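Local coordinates for cytoplasmic protein (Cryptococcus neoformans var. grubii serotype A, PDB 7LPO), which probably hydrolyses steryl beta-glucosides, releasing glucose from the sterol, as a sterylglucosidase of glycoside hydrolase family 5, at residues Thr160-Gly165 and Gly351-Thr356; Thr213-Gly218 and Ala406-Ala411; Cys225-Asp228 and Asp234-Gln237. All coordinates share one frame; numbering follows the deposited sequence.

Overall arrangement
The three contacts lie on the same side of the chain's centre, among helices 159-163, 206-221, 232-254 and 400-419. Contact 3 joins neighbours in sequence and is nested inside the long loops closed by contacts 1 and 2, whose segments alternate along the chain. Its centre is about 10 Å from that of contact 1 and about 12 Å from that of contact 2, contacts 1 and 2 being about 20 Å apart, centre to centre. Helix 232-254 bridges the group, with Leu236 touching Cys164 and Gln237 hydrogen-bonded to Phe215 and His408. Segments distant in sequence are thereby packed into one continuous region of this glycosidase, whose family has a TIM-barrel catalytic domain.

Contact 1. Residues Thr160-Gly165 and Gly351-Thr356; sequences TLYACG and GKWGWT
Ala163 rests on the indole of Trp355, its CB over one face of the six-membered ring in a CH-pi contact, 4.0 Å from the centroid and 27° off the ring normal. The offset is toward the rim, where Ala163 CB is 3.7 Å from Trp355 CZ2. The backbone comes closer still, with Ala163 CA 3.3 Å from Trp355 CZ2, so the indole is pressed against the last turn of the helix as well as against the methyl group. Tyr162 adds its CB at 4.2 Å from the same CZ2 and turns its ring to the second tryptophan. There Tyr162 CD2 lies 3.7 Å from Trp353 NE1, in an oblique pairing with the planes inclined by 34°. Trp355 reaches the helix with its CG placed between its own backbone N and carbonyl carbon (chi1 53°), whereas Trp353 is still helical, and Gly354, with positive phi, turns the chain between them. In the facing segment, helix 159-163 ends in a Schellman motif at Gly165. The phenol is held from outside the two segments, Tyr162 OH being hydrogen-bonded to Glu66 and Arg348, while Arg357 binds the carbonyl oxygens of Tyr162 and Ala163 at the helix end. Trp159 meets the ring of Trp353, and Ile227 of strand 226-227 touches both Ala163 and Trp355, with Phe235 of helix 232-254 also against Ala163; the C-terminal end of helix 159-163 thus packs against helix 350-353, the chain following it, that short strand and helix 232-254.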
ATOM      1  N   THR A 160      -6.671 -11.963 -17.509  1.00 14.62           N
ATOM      2  CA  THR A 160      -7.622 -10.854 -17.452  1.00 14.62           C
ATOM      3  C   THR A 160      -7.421  -9.891 -18.616  1.00 14.69           C
ATOM      4  O   THR A 160      -8.387  -9.289 -19.095  1.00 14.71           O
ATOM      5  CB  THR A 160      -7.522 -10.085 -16.124  1.00 14.57           C
ATOM      6  OG1 THR A 160      -6.199  -9.549 -15.952  1.00 14.57           O
ATOM      7  CG2 THR A 160      -7.884 -10.995 -14.957  1.00 14.51           C
ATOM      8  N   LEU A 161      -6.180  -9.728 -19.078  1.00 14.76           N
ATOM      9  CA  LEU A 161      -5.935  -8.901 -20.259  1.00 15.18           C
ATOM     10  C   LEU A 161      -6.667  -9.453 -21.479  1.00 14.83           C
ATOM     11  O   LEU A 161      -7.315  -8.708 -22.226  1.00 14.87           O
ATOM     12  CB  LEU A 161      -4.436  -8.823 -20.541  1.00 14.79           C
ATOM     13  CG  LEU A 161      -3.633  -7.774 -19.779  1.00 14.77           C
ATOM     14  CD1 LEU A 161      -3.596  -8.140 -18.320  1.00 14.70           C
ATOM     15  CD2 LEU A 161      -2.220  -7.665 -20.336  1.00 17.15           C
ATOM     16  N   TYR A 162      -6.538 -10.759 -21.717  1.00 14.83           N
ATOM     17  CA  TYR A 162      -7.250 -11.376 -22.827  1.00 14.88           C
ATOM     18  C   TYR A 162      -8.753 -11.236 -22.656  1.00 14.87           C
ATOM     19  O   TYR A 162      -9.469 -10.963 -23.624  1.00 14.93           O
ATOM     20  CB  TYR A 162      -6.855 -12.842 -22.932  1.00 14.87           C
ATOM     21  CG  TYR A 162      -5.477 -13.057 -23.469  1.00 14.90           C
ATOM     22  CD1 TYR A 162      -5.199 -12.848 -24.813  1.00 14.98           C
ATOM     23  CD2 TYR A 162      -4.451 -13.466 -22.646  1.00 14.86           C
ATOM     24  CE1 TYR A 162      -3.947 -13.055 -25.320  1.00 15.01           C
ATOM     25  CE2 TYR A 162      -3.187 -13.679 -23.149  1.00 14.89           C
ATOM     26  CZ  TYR A 162      -2.946 -13.477 -24.489  1.00 14.97           C
ATOM     27  OH  TYR A 162      -1.690 -13.688 -24.991  1.00 15.00           O
ATOM     28  N   ALA A 163      -9.251 -11.394 -21.428  1.00 14.81           N
ATOM     29  CA  ALA A 163     -10.678 -11.203 -21.193  1.00 14.80           C
ATOM     30  C   ALA A 163     -11.126  -9.806 -21.607  1.00 14.84           C
ATOM     31  O   ALA A 163     -12.259  -9.635 -22.082  1.00 14.87           O
ATOM     32  CB  ALA A 163     -11.007 -11.468 -19.729  1.00 14.73           C
ATOM     33  N   CYS A 164     -10.248  -8.805 -21.460  1.00 14.84           N
ATOM     34  CA  CYS A 164     -10.533  -7.425 -21.841  1.00 14.87           C
ATOM     35  C   CYS A 164     -10.258  -7.141 -23.313  1.00 14.95           C
ATOM     36  O   CYS A 164     -10.387  -5.987 -23.742  1.00 14.99           O
ATOM     37  CB  CYS A 164      -9.715  -6.463 -20.974  1.00 14.84           C
ATOM     38  SG  CYS A 164     -10.221  -6.492 -19.220  1.00 15.26           S
ATOM     39  N   GLY A 165      -9.908  -8.159 -24.096  1.00 17.09           N
ATOM     40  CA  GLY A 165      -9.701  -7.974 -25.517  1.00 17.17           C
ATOM     41  C   GLY A 165      -8.403  -7.302 -25.877  1.00 17.20           C
ATOM     42  O   GLY A 165      -8.312  -6.677 -26.932  1.00 17.27           O
ATOM     43  N   GLY A 351     -10.940 -18.628 -26.580  1.00 18.82           N
ATOM     44  CA  GLY A 351     -10.878 -20.026 -26.956  1.00 20.07           C
ATOM     45  C   GLY A 351      -9.961 -20.843 -26.074  1.00 21.05           C
ATOM     46  O   GLY A 351     -10.203 -22.035 -25.865  1.00 23.58           O
ATOM     47  N   LYS A 352      -8.899 -20.230 -25.561  1.00 15.26           N
ATOM     48  CA  LYS A 352      -7.921 -20.933 -24.748  1.00 15.14           C
ATOM     49  C   LYS A 352      -8.333 -20.994 -23.283  1.00 19.45           C
ATOM     50  O   LYS A 352      -8.316 -22.073 -22.677  1.00 19.61           O
ATOM     51  CB  LYS A 352      -6.562 -20.253 -24.877  1.00 16.85           C
ATOM     52  CG  LYS A 352      -5.595 -20.580 -23.756  1.00 21.14           C
ATOM     53  CD  LYS A 352      -4.177 -20.122 -24.102  1.00 23.27           C
ATOM     54  CE  LYS A 352      -3.264 -20.204 -22.896  1.00 26.08           C
ATOM     55  NZ  LYS A 352      -1.989 -19.467 -23.126  1.00 28.69           N
ATOM     56  N   TRP A 353      -8.690 -19.842 -22.699  1.00 19.60           N
ATOM     57  CA  TRP A 353      -8.995 -19.774 -21.276  1.00 19.39           C
ATOM     58  C   TRP A 353     -10.419 -20.206 -20.953  1.00 20.18           C
ATOM     59  O   TRP A 353     -10.719 -20.473 -19.786  1.00 20.52           O
ATOM     60  CB  TRP A 353      -8.749 -18.352 -20.766  1.00 20.50           C
ATOM     61  CG  TRP A 353      -7.323 -17.900 -20.964  1.00 20.96           C
ATOM     62  CD1 TRP A 353      -6.846 -17.067 -21.939  1.00 20.44           C
ATOM     63  CD2 TRP A 353      -6.196 -18.274 -20.169  1.00 21.54           C
ATOM     64  NE1 TRP A 353      -5.492 -16.897 -21.791  1.00 21.02           N
ATOM     65  CE2 TRP A 353      -5.068 -17.628 -20.713  1.00 21.22           C
ATOM     66  CE3 TRP A 353      -6.031 -19.088 -19.045  1.00 20.69           C
ATOM     67  CZ2 TRP A 353      -3.792 -17.769 -20.166  1.00 20.95           C
ATOM     68  CZ3 TRP A 353      -4.767 -19.229 -18.506  1.00 20.11           C
ATOM     69  CH2 TRP A 353      -3.663 -18.574 -19.067  1.00 19.90           C
ATOM     70  N   GLY A 354     -11.302 -20.268 -21.945  1.00 25.73           N
ATOM     71  CA  GLY A 354     -12.578 -20.937 -21.772  1.00 26.19           C
ATOM     72  C   GLY A 354     -13.765 -20.085 -21.375  1.00 28.39           C
ATOM     73  O   GLY A 354     -14.569 -20.503 -20.539  1.00 34.10           O
ATOM     74  N   TRP A 355     -13.907 -18.902 -21.958  1.00 20.41           N
ATOM     75  CA  TRP A 355     -15.136 -18.133 -21.839  1.00 19.60           C
ATOM     76  C   TRP A 355     -15.706 -17.906 -23.232  1.00 14.88           C
ATOM     77  O   TRP A 355     -15.037 -18.125 -24.245  1.00 14.93           O
ATOM     78  CB  TRP A 355     -14.900 -16.796 -21.111  1.00 18.14           C
ATOM     79  CG  TRP A 355     -13.803 -15.960 -21.685  1.00 16.39           C
ATOM     80  CD1 TRP A 355     -13.836 -15.249 -22.846  1.00 17.97           C
ATOM     81  CD2 TRP A 355     -12.501 -15.753 -21.124  1.00 16.63           C
ATOM     82  NE1 TRP A 355     -12.632 -14.600 -23.043  1.00 18.35           N
ATOM     83  CE2 TRP A 355     -11.794 -14.904 -22.004  1.00 18.22           C
ATOM     84  CE3 TRP A 355     -11.864 -16.207 -19.970  1.00 16.81           C
ATOM     85  CZ2 TRP A 355     -10.483 -14.497 -21.758  1.00 14.80           C
ATOM     86  CZ3 TRP A 355     -10.565 -15.790 -19.724  1.00 16.93           C
ATOM     87  CH2 TRP A 355      -9.889 -14.947 -20.620  1.00 17.55           C
ATOM     88  N   THR A 356     -16.960 -17.467 -23.275  1.00 16.41           N
ATOM     89  CA  THR A 356     -17.630 -17.104 -24.517  1.00 20.24           C
ATOM     90  C   THR A 356     -17.814 -15.591 -24.550  1.00 20.71           C
ATOM     91  O   THR A 356     -18.436 -15.019 -23.650  1.00 22.95           O
ATOM     92  CB  THR A 356     -18.985 -17.806 -24.640  1.00 25.23           C
ATOM     93  OG1 THR A 356     -18.804 -19.221 -24.530  1.00 26.48           O
ATOM     94  CG2 THR A 356     -19.644 -17.495 -25.979  1.00 28.24           C
TER

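Contact 2. Residues Thr213-Gly218 and Ala406-Ala411; sequences TFFFAG and ALHWLA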
ATOM      1  N   THR A 213     -11.825   0.982 -16.182  1.00 14.72           N
ATOM      2  CA  THR A 213     -13.186   1.387 -16.525  1.00 14.75           C
ATOM      3  C   THR A 213     -14.093   0.164 -16.654  1.00 14.74           C
ATOM      4  O   THR A 213     -15.248   0.185 -16.205  1.00 14.73           O
ATOM      5  CB  THR A 213     -13.175   2.199 -17.823  1.00 14.82           C
ATOM      6  OG1 THR A 213     -12.336   3.351 -17.683  1.00 14.83           O
ATOM      7  CG2 THR A 213     -14.564   2.677 -18.198  1.00 14.86           C
ATOM      8  N   PHE A 214     -13.577  -0.911 -17.263  1.00 14.75           N
ATOM      9  CA  PHE A 214     -14.279  -2.191 -17.280  1.00 14.74           C
ATOM     10  C   PHE A 214     -14.576  -2.661 -15.859  1.00 14.67           C
ATOM     11  O   PHE A 214     -15.727  -2.935 -15.503  1.00 14.66           O
ATOM     12  CB  PHE A 214     -13.435  -3.244 -18.023  1.00 14.75           C
ATOM     13  CG  PHE A 214     -13.416  -3.108 -19.530  1.00 14.83           C
ATOM     14  CD1 PHE A 214     -14.255  -2.237 -20.198  1.00 14.88           C
ATOM     15  CD2 PHE A 214     -12.553  -3.895 -20.286  1.00 14.85           C
ATOM     16  CE1 PHE A 214     -14.241  -2.156 -21.596  1.00 14.95           C
ATOM     17  CE2 PHE A 214     -12.528  -3.808 -21.683  1.00 14.92           C
ATOM     18  CZ  PHE A 214     -13.369  -2.940 -22.334  1.00 14.97           C
ATOM     19  N   PHE A 215     -13.532  -2.747 -15.026  1.00 14.63           N
ATOM     20  CA  PHE A 215     -13.657  -3.352 -13.700  1.00 14.56           C
ATOM     21  C   PHE A 215     -14.746  -2.688 -12.864  1.00 14.55           C
ATOM     22  O   PHE A 215     -15.573  -3.371 -12.250  1.00 14.52           O
ATOM     23  CB  PHE A 215     -12.309  -3.274 -12.976  1.00 14.53           C
ATOM     24  CG  PHE A 215     -12.255  -4.046 -11.680  1.00 14.47           C
ATOM     25  CD1 PHE A 215     -12.038  -5.420 -11.680  1.00 14.45           C
ATOM     26  CD2 PHE A 215     -12.400  -3.398 -10.460  1.00 14.43           C
ATOM     27  CE1 PHE A 215     -11.972  -6.130 -10.505  1.00 14.40           C
ATOM     28  CE2 PHE A 215     -12.333  -4.113  -9.274  1.00 14.38           C
ATOM     29  CZ  PHE A 215     -12.115  -5.491  -9.308  1.00 14.36           C
ATOM     30  N   PHE A 216     -14.741  -1.360 -12.795  1.00 14.56           N
ATOM     31  CA  PHE A 216     -15.612  -0.640 -11.882  1.00 14.55           C
ATOM     32  C   PHE A 216     -16.898  -0.157 -12.523  1.00 14.59           C
ATOM     33  O   PHE A 216     -17.856   0.115 -11.798  1.00 14.58           O
ATOM     34  CB  PHE A 216     -14.901   0.586 -11.296  1.00 14.53           C
ATOM     35  CG  PHE A 216     -13.925   0.264 -10.223  1.00 14.48           C
ATOM     36  CD1 PHE A 216     -14.332  -0.356  -9.061  1.00 14.43           C
ATOM     37  CD2 PHE A 216     -12.594   0.575 -10.378  1.00 14.48           C
ATOM     38  CE1 PHE A 216     -13.434  -0.657  -8.075  1.00 14.39           C
ATOM     39  CE2 PHE A 216     -11.686   0.280  -9.386  1.00 14.43           C
ATOM     40  CZ  PHE A 216     -12.106  -0.332  -8.232  1.00 14.39           C
ATOM     41  N   ALA A 217     -16.944  -0.029 -13.857  1.00 14.65           N
ATOM     42  CA  ALA A 217     -18.094   0.618 -14.478  1.00 14.70           C
ATOM     43  C   ALA A 217     -18.373   0.132 -15.894  1.00 14.75           C
ATOM     44  O   ALA A 217     -18.986   0.872 -16.672  1.00 14.81           O
ATOM     45  CB  ALA A 217     -17.875   2.150 -14.494  1.00 14.72           C
ATOM     46  N   GLY A 218     -17.947  -1.082 -16.242  1.00 14.75           N
ATOM     47  CA  GLY A 218     -18.224  -1.607 -17.571  1.00 14.80           C
ATOM     48  C   GLY A 218     -19.694  -1.568 -17.946  1.00 14.84           C
ATOM     49  O   GLY A 218     -20.042  -1.333 -19.105  1.00 17.42           O
ATOM     50  N   ALA A 406     -17.551   2.333  -4.178  1.00 14.48           N
ATOM     51  CA  ALA A 406     -18.290   1.913  -2.993  1.00 14.39           C
ATOM     52  C   ALA A 406     -19.140   0.686  -3.289  1.00 16.72           C
ATOM     53  O   ALA A 406     -19.261  -0.214  -2.449  1.00 15.87           O
ATOM     54  CB  ALA A 406     -19.155   3.063  -2.480  1.00 14.41           C
ATOM     55  N   LEU A 407     -19.719   0.623  -4.489  1.00 16.85           N
ATOM     56  CA  LEU A 407     -20.530  -0.529  -4.860  1.00 17.82           C
ATOM     57  C   LEU A 407     -19.686  -1.797  -4.905  1.00 17.26           C
ATOM     58  O   LEU A 407     -20.109  -2.848  -4.419  1.00 14.68           O
ATOM     59  CB  LEU A 407     -21.198  -0.274  -6.209  1.00 23.38           C
ATOM     60  CG  LEU A 407     -22.186  -1.317  -6.723  1.00 29.41           C
ATOM     61  CD1 LEU A 407     -23.237  -1.673  -5.699  1.00 31.75           C
ATOM     62  CD2 LEU A 407     -22.831  -0.779  -8.004  1.00 31.91           C
ATOM     63  N   HIS A 408     -18.483  -1.717  -5.477  1.00 15.95           N
ATOM     64  CA  HIS A 408     -17.576  -2.860  -5.420  1.00 15.37           C
ATOM     65  C   HIS A 408     -17.263  -3.231  -3.975  1.00 17.25           C
ATOM     66  O   HIS A 408     -17.163  -4.416  -3.632  1.00 15.67           O
ATOM     67  CB  HIS A 408     -16.276  -2.558  -6.178  1.00 17.19           C
ATOM     68  CG  HIS A 408     -15.138  -3.449  -5.786  1.00 14.75           C
ATOM     69  ND1 HIS A 408     -15.052  -4.767  -6.181  1.00 14.75           N
ATOM     70  CD2 HIS A 408     -14.066  -3.227  -4.989  1.00 16.68           C
ATOM     71  CE1 HIS A 408     -13.969  -5.312  -5.656  1.00 14.72           C
ATOM     72  NE2 HIS A 408     -13.347  -4.396  -4.939  1.00 14.70           N
ATOM     73  N   TRP A 409     -17.112  -2.224  -3.112  1.00 14.25           N
ATOM     74  CA  TRP A 409     -16.716  -2.492  -1.735  1.00 15.92           C
ATOM     75  C   TRP A 409     -17.809  -3.215  -0.960  1.00 16.13           C
ATOM     76  O   TRP A 409     -17.505  -4.039  -0.090  1.00 17.72           O
ATOM     77  CB  TRP A 409     -16.346  -1.200  -1.015  1.00 14.20           C
ATOM     78  CG  TRP A 409     -15.983  -1.464   0.421  1.00 14.16           C
ATOM     79  CD1 TRP A 409     -14.752  -1.802   0.906  1.00 14.13           C
ATOM     80  CD2 TRP A 409     -16.868  -1.463   1.542  1.00 15.50           C
ATOM     81  NE1 TRP A 409     -14.813  -1.991   2.260  1.00 14.10           N
ATOM     82  CE2 TRP A 409     -16.103  -1.795   2.676  1.00 16.61           C
ATOM     83  CE3 TRP A 409     -18.234  -1.214   1.699  1.00 15.81           C
ATOM     84  CZ2 TRP A 409     -16.658  -1.882   3.947  1.00 16.29           C
ATOM     85  CZ3 TRP A 409     -18.783  -1.306   2.964  1.00 16.72           C
ATOM     86  CH2 TRP A 409     -17.997  -1.632   4.070  1.00 17.21           C
ATOM     87  N   LEU A 410     -19.080  -2.929  -1.255  1.00 16.09           N
ATOM     88  CA  LEU A 410     -20.161  -3.659  -0.603  1.00 18.52           C
ATOM     89  C   LEU A 410     -20.074  -5.144  -0.920  1.00 18.33           C
ATOM     90  O   LEU A 410     -20.123  -5.983  -0.012  1.00 19.84           O
ATOM     91  CB  LEU A 410     -21.518  -3.105  -1.023  1.00 20.73           C
ATOM     92  CG  LEU A 410     -21.758  -1.624  -0.716  1.00 26.61           C
ATOM     93  CD1 LEU A 410     -23.053  -1.179  -1.434  1.00 30.76           C
ATOM     94  CD2 LEU A 410     -21.853  -1.328   0.766  1.00 27.40           C
ATOM     95  N   ALA A 411     -19.930  -5.479  -2.212  1.00 18.12           N
ATOM     96  CA  ALA A 411     -19.802  -6.872  -2.635  1.00 18.84           C
ATOM     97  C   ALA A 411     -18.574  -7.531  -2.022  1.00 18.87           C
ATOM     98  O   ALA A 411     -18.643  -8.660  -1.520  1.00 21.79           O
ATOM     99  CB  ALA A 411     -19.734  -6.958  -4.163  1.00 18.74           C
TER
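A buried aromatic cluster of Phe215, Phe216 and His408 joins helix 206-221 to helix 400-419, with the imidazole inserted against two consecutive phenylalanines. Phe216 makes an offset edge-to-face pair with it: the phenyl edge is directed at the imidazole face, the planes are 80° apart and the centroids 5.8 Å. The atom at the front of that edge is Phe216 CE1, 4.0 Å from His408 CG and 3.9 Å from His408 CB, which lies near the plane of the phenyl ring. Phe215 approaches differently. Its CE2 stands over one face of the imidazole, displaced toward the rim, and both Phe215 CE2 and CZ are 4.1 Å from His408 CE1, in an oblique pairing with planes 58° apart. The two phenylalanines also pack on each other, Phe215 CD2 lying over the centre of the Phe216 ring at 3.6 Å above its plane. Different first torsions bring these successive side chains to the same histidine: CG of Phe215 is anti to the backbone N (chi1 -171°), while that of Phe216 is anti to the carbonyl carbon. The contact is therefore a helix-helix junction made through side chains, with no hydrogen bond between the two segments, and their nearest CA atoms, those of Phe216 and His408, are 7.1 Å apart. His408 ND1 is satisfied from helix 232-254, by Gln237, which accepts from it through OE1 and donates through NE2 to the carbonyl oxygen of Phe215. This link probably fixes the rotation of the buried imidazole. Phe400 adds an edge-to-face contact to Phe216, and Trp147 meets the ring of Phe215.

Contact 3. Residues Cys225-Asp228 and Asp234-Gln237; sequences CIID and DFLQ
Ile227 lays its side chain across the ring of Phe235, the two crossing at about a right angle. From CB the isoleucine divides. The CG2 branch drops to the root of the phenylalanine, 3.7 Å from Phe235 CB and 3.9 Å from Phe235 CG. The other branch runs out over the ring: Ile227 CG1 lies above one face, 4.0 Å from Phe235 CD2, and CD1 at the tip sits over the ring centre in a CH-pi contact, 4.0 Å from the centroid and only 6° off the normal. An extended chain makes this possible, with CG1 anti to the backbone N (chi1 173°) and CD1 continuing outward in the same extended line. The next residue meets the rim instead of the face: Asp228 OD2 is in the plane of the ring at its edge, 3.6 Å from Phe235 CE2, where the slightly positive ring hydrogens would suit a carboxylate oxygen. The carboxylate is turned 64° from the ring plane, and its other oxygen, OD1, accepts a hydrogen bond from the backbone N of Thr356. Strand 226-227 pairs antiparallel with strand 230-231 in a small hairpin that leads directly into helix 232-254, and Ile227 folds back onto that helix's first turn. Trp159 of helix 159-163 touches Phe235, and Trp355, in the chain after helix 350-353, borders Asp228.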
ATOM      1  N   CYS A 225     -19.874  -5.055 -23.823  1.00 17.62           N
ATOM      2  CA  CYS A 225     -18.775  -5.970 -23.509  1.00 17.18           C
ATOM      3  C   CYS A 225     -19.305  -7.106 -22.641  1.00 16.73           C
ATOM      4  O   CYS A 225     -19.186  -7.115 -21.411  1.00 17.42           O
ATOM      5  CB  CYS A 225     -17.632  -5.218 -22.844  1.00 19.36           C
ATOM      6  SG  CYS A 225     -16.816  -4.065 -23.989  1.00 16.15           S
ATOM      7  N   ILE A 226     -19.895  -8.091 -23.322  1.00 15.01           N
ATOM      8  CA  ILE A 226     -20.521  -9.249 -22.697  1.00 15.62           C
ATOM      9  C   ILE A 226     -19.574 -10.439 -22.781  1.00 14.96           C
ATOM     10  O   ILE A 226     -18.989 -10.713 -23.835  1.00 15.24           O
ATOM     11  CB  ILE A 226     -21.869  -9.576 -23.373  1.00 15.96           C
ATOM     12  CG1 ILE A 226     -22.879  -8.454 -23.134  1.00 16.20           C
ATOM     13  CG2 ILE A 226     -22.397 -10.920 -22.879  1.00 15.78           C
ATOM     14  CD1 ILE A 226     -23.064  -8.078 -21.688  1.00 18.13           C
ATOM     15  N   ILE A 227     -19.443 -11.172 -21.679  1.00 18.43           N
ATOM     16  CA  ILE A 227     -18.521 -12.302 -21.598  1.00 19.22           C
ATOM     17  C   ILE A 227     -19.104 -13.306 -20.611  1.00 19.54           C
ATOM     18  O   ILE A 227     -19.436 -12.956 -19.474  1.00 18.74           O
ATOM     19  CB  ILE A 227     -17.117 -11.811 -21.195  1.00 20.37           C
ATOM     20  CG1 ILE A 227     -16.165 -12.969 -20.945  1.00 22.28           C
ATOM     21  CG2 ILE A 227     -17.201 -10.903 -19.963  1.00 20.19           C
ATOM     22  CD1 ILE A 227     -14.719 -12.528 -20.884  1.00 23.08           C
ATOM     23  N   ASP A 228     -19.277 -14.552 -21.051  1.00 20.23           N
ATOM     24  CA  ASP A 228     -19.990 -15.566 -20.262  1.00 21.12           C
ATOM     25  C   ASP A 228     -21.370 -15.059 -19.847  1.00 19.61           C
ATOM     26  O   ASP A 228     -21.849 -15.304 -18.735  1.00 18.22           O
ATOM     27  CB  ASP A 228     -19.182 -15.991 -19.037  1.00 22.22           C
ATOM     28  CG  ASP A 228     -18.168 -17.070 -19.357  1.00 24.37           C
ATOM     29  OD1 ASP A 228     -18.150 -17.543 -20.510  1.00 25.62           O
ATOM     30  OD2 ASP A 228     -17.373 -17.434 -18.460  1.00 26.63           O
ATOM     31  N   ASP A 234     -18.847  -7.398 -14.219  1.00 14.59           N
ATOM     32  CA  ASP A 234     -19.186  -8.459 -13.272  1.00 17.95           C
ATOM     33  C   ASP A 234     -18.214  -9.626 -13.383  1.00 15.82           C
ATOM     34  O   ASP A 234     -17.789 -10.191 -12.369  1.00 18.16           O
ATOM     35  CB  ASP A 234     -20.624  -8.933 -13.503  1.00 21.93           C
ATOM     36  CG  ASP A 234     -21.662  -7.967 -12.917  1.00 29.77           C
ATOM     37  OD1 ASP A 234     -21.357  -7.300 -11.901  1.00 31.45           O
ATOM     38  OD2 ASP A 234     -22.776  -7.863 -13.478  1.00 32.91           O
ATOM     39  N   PHE A 235     -17.853 -10.002 -14.608  1.00 14.74           N
ATOM     40  CA  PHE A 235     -16.870 -11.060 -14.802  1.00 15.07           C
ATOM     41  C   PHE A 235     -15.598 -10.770 -14.007  1.00 15.47           C
ATOM     42  O   PHE A 235     -15.162 -11.590 -13.193  1.00 14.47           O
ATOM     43  CB  PHE A 235     -16.589 -11.201 -16.303  1.00 15.55           C
ATOM     44  CG  PHE A 235     -15.692 -12.347 -16.662  1.00 17.59           C
ATOM     45  CD1 PHE A 235     -14.316 -12.187 -16.683  1.00 20.68           C
ATOM     46  CD2 PHE A 235     -16.221 -13.577 -17.003  1.00 18.91           C
ATOM     47  CE1 PHE A 235     -13.487 -13.243 -17.023  1.00 20.89           C
ATOM     48  CE2 PHE A 235     -15.400 -14.634 -17.336  1.00 20.71           C
ATOM     49  CZ  PHE A 235     -14.037 -14.467 -17.351  1.00 22.09           C
ATOM     50  N   LEU A 236     -15.008  -9.586 -14.197  1.00 14.53           N
ATOM     51  CA  LEU A 236     -13.758  -9.274 -13.505  1.00 14.49           C
ATOM     52  C   LEU A 236     -13.964  -9.170 -11.997  1.00 14.44           C
ATOM     53  O   LEU A 236     -13.195  -9.750 -11.223  1.00 14.40           O
ATOM     54  CB  LEU A 236     -13.152  -7.979 -14.051  1.00 14.52           C
ATOM     55  CG  LEU A 236     -12.688  -8.024 -15.509  1.00 14.58           C
ATOM     56  CD1 LEU A 236     -12.197  -6.660 -16.022  1.00 14.61           C
ATOM     57  CD2 LEU A 236     -11.605  -9.078 -15.689  1.00 16.22           C
ATOM     58  N   GLN A 237     -14.991  -8.437 -11.549  1.00 14.43           N
ATOM     59  CA  GLN A 237     -15.174  -8.265 -10.108  1.00 14.38           C
ATOM     60  C   GLN A 237     -15.506  -9.592  -9.433  1.00 14.35           C
ATOM     61  O   GLN A 237     -14.988  -9.889  -8.351  1.00 14.31           O
ATOM     62  CB  GLN A 237     -16.273  -7.234  -9.814  1.00 14.40           C
ATOM     63  CG  GLN A 237     -15.888  -5.792 -10.100  1.00 14.42           C
ATOM     64  CD  GLN A 237     -16.738  -4.777  -9.333  1.00 15.45           C
ATOM     65  OE1 GLN A 237     -17.096  -4.988  -8.167  1.00 15.79           O
ATOM     66  NE2 GLN A 237     -17.047  -3.657  -9.983  1.00 14.99           N
TER